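Local coordinates for protein adenylate kinase (Cryptosporidium parvum Iowa II, PDB 3BE4) that probably transfers a phosphoryl group from ATP to AMP, as adenylate kinases do, and is captured here with the two-substrate mimic bis(adenosine)-5'-pentaphosphate, at residues Glu127-Gly131 and His143-Asn147. Numbering follows the deposited sequence.
Sequences ERISG and HVKYN. With AP5 (bis(adenosine)-5'-pentaphosphate), chain C.
His143 reaches from the start of the loop after strand 141-143 to the carbonyls at the end of helix 122-130. CB rests on the AP5 ribose, 3.4 Å from O2J. With CG anti to the backbone N (chi1 -168°), the ring swings toward the helix end. CD2 lies 3.0 Å from Arg128 O, and NE2 gives Glu127 O a nearly straight hydrogen bond (3.0 Å, 175°) in the ring plane. Ser130 OG reaches that carbonyl from the opposite face of its plane. On the loop side, ND1 accepts from Lys145 N and, more tilted from the ring plane, Tyr146 N. Gly131 CA packs over one ring face as a CH-pi contact, Tyr146 CD2 over the other, and Gly131 O takes Val144 N at 2.9 Å. Farther out, Glu127 OE2 receives Lys145 NZ on its syn lone pair, a 2.7 Å salt bridge, and Tyr146 OH on the anti side, tilted out of the carboxylate plane. The Arg128 guanidinium, salt-bridged to Glu124, lies face-on over the adenine, with NH1 3.3 Å from AP5 C6B; Tyr146 CB touches C2B of that base. Bonds to both segments fix the His143 ring's rotation, tying the lid base to the nucleotide site.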
loop_
_atom_site.group_PDB
_atom_site.type_symbol
_atom_site.label_atom_id
_atom_site.label_comp_id
_atom_site.label_asym_id
_atom_site.label_seq_id
_atom_site.Cartn_x
_atom_site.Cartn_y
_atom_site.Cartn_z
ATOM N N GLU A 127 -7.214 0.838 15.864
ATOM C CA GLU A 127 -7.230 -0.486 16.473
ATOM C C GLU A 127 -6.428 -1.355 15.470
ATOM O O GLU A 127 -5.697 -2.325 15.925
ATOM C CB GLU A 127 -8.701 -0.933 16.431
ATOM C CG GLU A 127 -8.809 -2.418 16.834
ATOM C CD GLU A 127 -8.384 -2.769 18.250
ATOM O OE1 GLU A 127 -8.159 -1.786 19.058
ATOM O OE2 GLU A 127 -8.560 -4.015 18.509
ATOM N N ARG A 128 -6.556 -1.119 14.185
ATOM C CA ARG A 128 -5.736 -1.994 13.249
ATOM C C ARG A 128 -4.237 -1.794 13.477
ATOM O O ARG A 128 -3.450 -2.771 13.577
ATOM C CB ARG A 128 -5.989 -1.661 11.754
ATOM C CG ARG A 128 -7.467 -1.767 11.317
ATOM C CD ARG A 128 -7.829 -3.279 11.361
ATOM N NE ARG A 128 -9.242 -3.550 11.021
ATOM C CZ ARG A 128 -9.738 -3.670 9.746
ATOM N NH1 ARG A 128 -8.969 -3.591 8.671
ATOM N NH2 ARG A 128 -11.078 -3.948 9.650
ATOM N N ILE A 129 -3.784 -0.557 13.643
ATOM C CA ILE A 129 -2.323 -0.257 13.761
ATOM C C ILE A 129 -1.850 -0.745 15.138
ATOM O O ILE A 129 -0.774 -1.298 15.269
ATOM C CB ILE A 129 -2.123 1.319 13.544
ATOM C CG1 ILE A 129 -2.314 1.632 12.089
ATOM C CG2 ILE A 129 -0.728 1.532 14.047
ATOM C CD1 ILE A 129 -2.246 3.143 11.797
ATOM N N SER A 130 -2.686 -0.585 16.156
ATOM C CA SER A 130 -2.226 -0.885 17.512
ATOM C C SER A 130 -1.865 -2.373 17.678
ATOM O O SER A 130 -0.947 -2.680 18.451
ATOM C CB SER A 130 -3.234 -0.423 18.542
ATOM O OG SER A 130 -4.247 -1.271 18.507
ATOM N N GLY A 131 -2.474 -3.255 16.922
ATOM C CA GLY A 131 -2.147 -4.695 17.009
ATOM C C GLY A 131 -1.131 -5.157 15.982
ATOM O O GLY A 131 -0.857 -6.367 15.982
ATOM N N HIS A 143 -1.626 -9.296 12.758
ATOM C CA HIS A 143 -2.327 -8.479 13.801
ATOM C C HIS A 143 -2.524 -9.441 14.990
ATOM O O HIS A 143 -3.114 -10.522 14.786
ATOM C CB HIS A 143 -3.687 -8.005 13.278
ATOM C CG HIS A 143 -4.260 -6.933 14.202
ATOM N ND1 HIS A 143 -4.865 -7.282 15.413
ATOM C CD2 HIS A 143 -4.343 -5.596 14.084
ATOM C CE1 HIS A 143 -5.268 -6.162 16.019
ATOM N NE2 HIS A 143 -4.964 -5.138 15.227
ATOM N N VAL A 144 -2.133 -9.015 16.177
ATOM C CA VAL A 144 -2.204 -9.909 17.326
ATOM C C VAL A 144 -3.583 -10.381 17.666
ATOM O O VAL A 144 -3.748 -11.553 18.202
ATOM C CB VAL A 144 -1.434 -9.211 18.439
ATOM C CG1 VAL A 144 -2.237 -8.002 19.001
ATOM C CG2 VAL A 144 -0.888 -10.218 19.455
ATOM N N LYS A 145 -4.656 -9.622 17.329
ATOM C CA LYS A 145 -6.011 -10.087 17.527
ATOM C C LYS A 145 -6.625 -10.735 16.272
ATOM O O LYS A 145 -7.325 -11.795 16.387
ATOM C CB LYS A 145 -6.891 -8.885 17.906
ATOM C CG LYS A 145 -6.529 -8.217 19.193
ATOM C CD LYS A 145 -7.614 -7.112 19.403
ATOM C CE LYS A 145 -7.299 -6.436 20.661
ATOM N NZ LYS A 145 -8.448 -5.319 20.870
ATOM N N TYR A 146 -6.508 -10.051 15.114
ATOM C CA TYR A 146 -7.444 -10.339 13.950
ATOM C C TYR A 146 -6.711 -11.069 12.845
ATOM O O TYR A 146 -7.413 -11.585 11.916
ATOM C CB TYR A 146 -7.974 -9.024 13.397
ATOM C CG TYR A 146 -8.591 -8.235 14.492
ATOM C CD1 TYR A 146 -9.595 -8.742 15.371
ATOM C CD2 TYR A 146 -8.166 -6.867 14.666
ATOM C CE1 TYR A 146 -10.106 -7.963 16.418
ATOM C CE2 TYR A 146 -8.675 -6.157 15.662
ATOM C CZ TYR A 146 -9.665 -6.658 16.472
ATOM O OH TYR A 146 -10.179 -5.931 17.562
ATOM N N ASN A 147 -5.401 -11.215 12.895
ATOM C CA ASN A 147 -4.667 -11.933 11.864
ATOM C C ASN A 147 -3.300 -12.331 12.368
ATOM O O ASN A 147 -2.247 -11.959 11.851
ATOM C CB ASN A 147 -4.529 -11.094 10.584
ATOM C CG ASN A 147 -4.205 -11.949 9.381
ATOM O OD1 ASN A 147 -4.370 -13.198 9.421
ATOM N ND2 ASN A 147 -3.830 -11.319 8.316
HETATM P PA AP5 C . 3.245 2.686 4.303
HETATM O O1A AP5 C . 4.212 1.554 4.686
HETATM O O2A AP5 C . 2.418 2.551 3.112
HETATM O O3A AP5 C . 2.320 3.021 5.566
HETATM P PB AP5 C . 0.851 3.620 5.656
HETATM O O1B AP5 C . 0.550 4.454 4.507
HETATM O O2B AP5 C . 0.695 4.161 7.084
HETATM O O3B AP5 C . -0.025 2.193 5.511
HETATM P PG AP5 C . 0.193 0.818 6.228
HETATM O O1G AP5 C . 0.325 1.077 7.689
HETATM O O2G AP5 C . 1.269 0.124 5.498
HETATM O O3G AP5 C . -1.244 0.242 5.911
HETATM P PD AP5 C . -1.809 -1.002 5.018
HETATM O O1D AP5 C . -0.677 -1.599 4.299
HETATM O O2D AP5 C . -2.989 -0.470 4.317
HETATM O O3D AP5 C . -2.389 -1.973 6.151
HETATM P PE AP5 C . -1.830 -3.395 6.604
HETATM O O1E AP5 C . -0.465 -3.244 7.023
HETATM O O2E AP5 C . -2.147 -4.466 5.579
HETATM O O5F AP5 C . 4.000 4.083 4.121
HETATM C C5F AP5 C . 4.990 4.309 5.137
HETATM C C4F AP5 C . 5.241 5.871 5.051
HETATM O O4F AP5 C . 6.130 6.076 3.979
HETATM C C3F AP5 C . 4.094 6.776 4.807
HETATM O O3F AP5 C . 3.399 7.083 5.996
HETATM C C2F AP5 C . 4.901 7.980 4.278
HETATM O O2F AP5 C . 5.702 8.598 5.359
HETATM C C1F AP5 C . 5.883 7.335 3.317
HETATM N N9A AP5 C . 5.280 7.151 2.024
HETATM C C8A AP5 C . 4.942 5.874 1.495
HETATM N N7A AP5 C . 4.423 6.009 0.285
HETATM C C5A AP5 C . 4.460 7.383 -0.027
HETATM C C6A AP5 C . 4.105 8.071 -1.172
HETATM N N6A AP5 C . 3.462 7.616 -2.253
HETATM N N1A AP5 C . 4.306 9.471 -1.084
HETATM C C2A AP5 C . 4.897 9.972 -0.022
HETATM N N3A AP5 C . 5.269 9.339 1.112
HETATM C C4A AP5 C . 5.099 7.939 1.056
HETATM O O5J AP5 C . -2.809 -3.703 7.792
HETATM C C5J AP5 C . -2.677 -2.947 9.094
HETATM C C4J AP5 C . -3.093 -3.962 10.180
HETATM O O4J AP5 C . -4.458 -4.416 10.094
HETATM C C3J AP5 C . -2.143 -5.161 10.242
HETATM O O3J AP5 C . -1.941 -5.525 11.592
HETATM C C2J AP5 C . -3.055 -6.163 9.606
HETATM O O2J AP5 C . -2.763 -7.478 10.059
HETATM C C1J AP5 C . -4.435 -5.943 10.048
HETATM N N9B AP5 C . -5.534 -6.241 9.182
HETATM C C8B AP5 C . -5.539 -6.206 7.789
HETATM N N7B AP5 C . -6.787 -6.485 7.371
HETATM C C5B AP5 C . -7.578 -6.707 8.472
HETATM C C6B AP5 C . -8.987 -6.868 8.659
HETATM N N6B AP5 C . -9.789 -6.952 7.598
HETATM N N1B AP5 C . -9.452 -7.004 9.932
HETATM C C2B AP5 C . -8.585 -6.831 11.021
HETATM N N3B AP5 C . -7.245 -6.583 10.908
HETATM C C4B AP5 C . -6.745 -6.421 9.628
#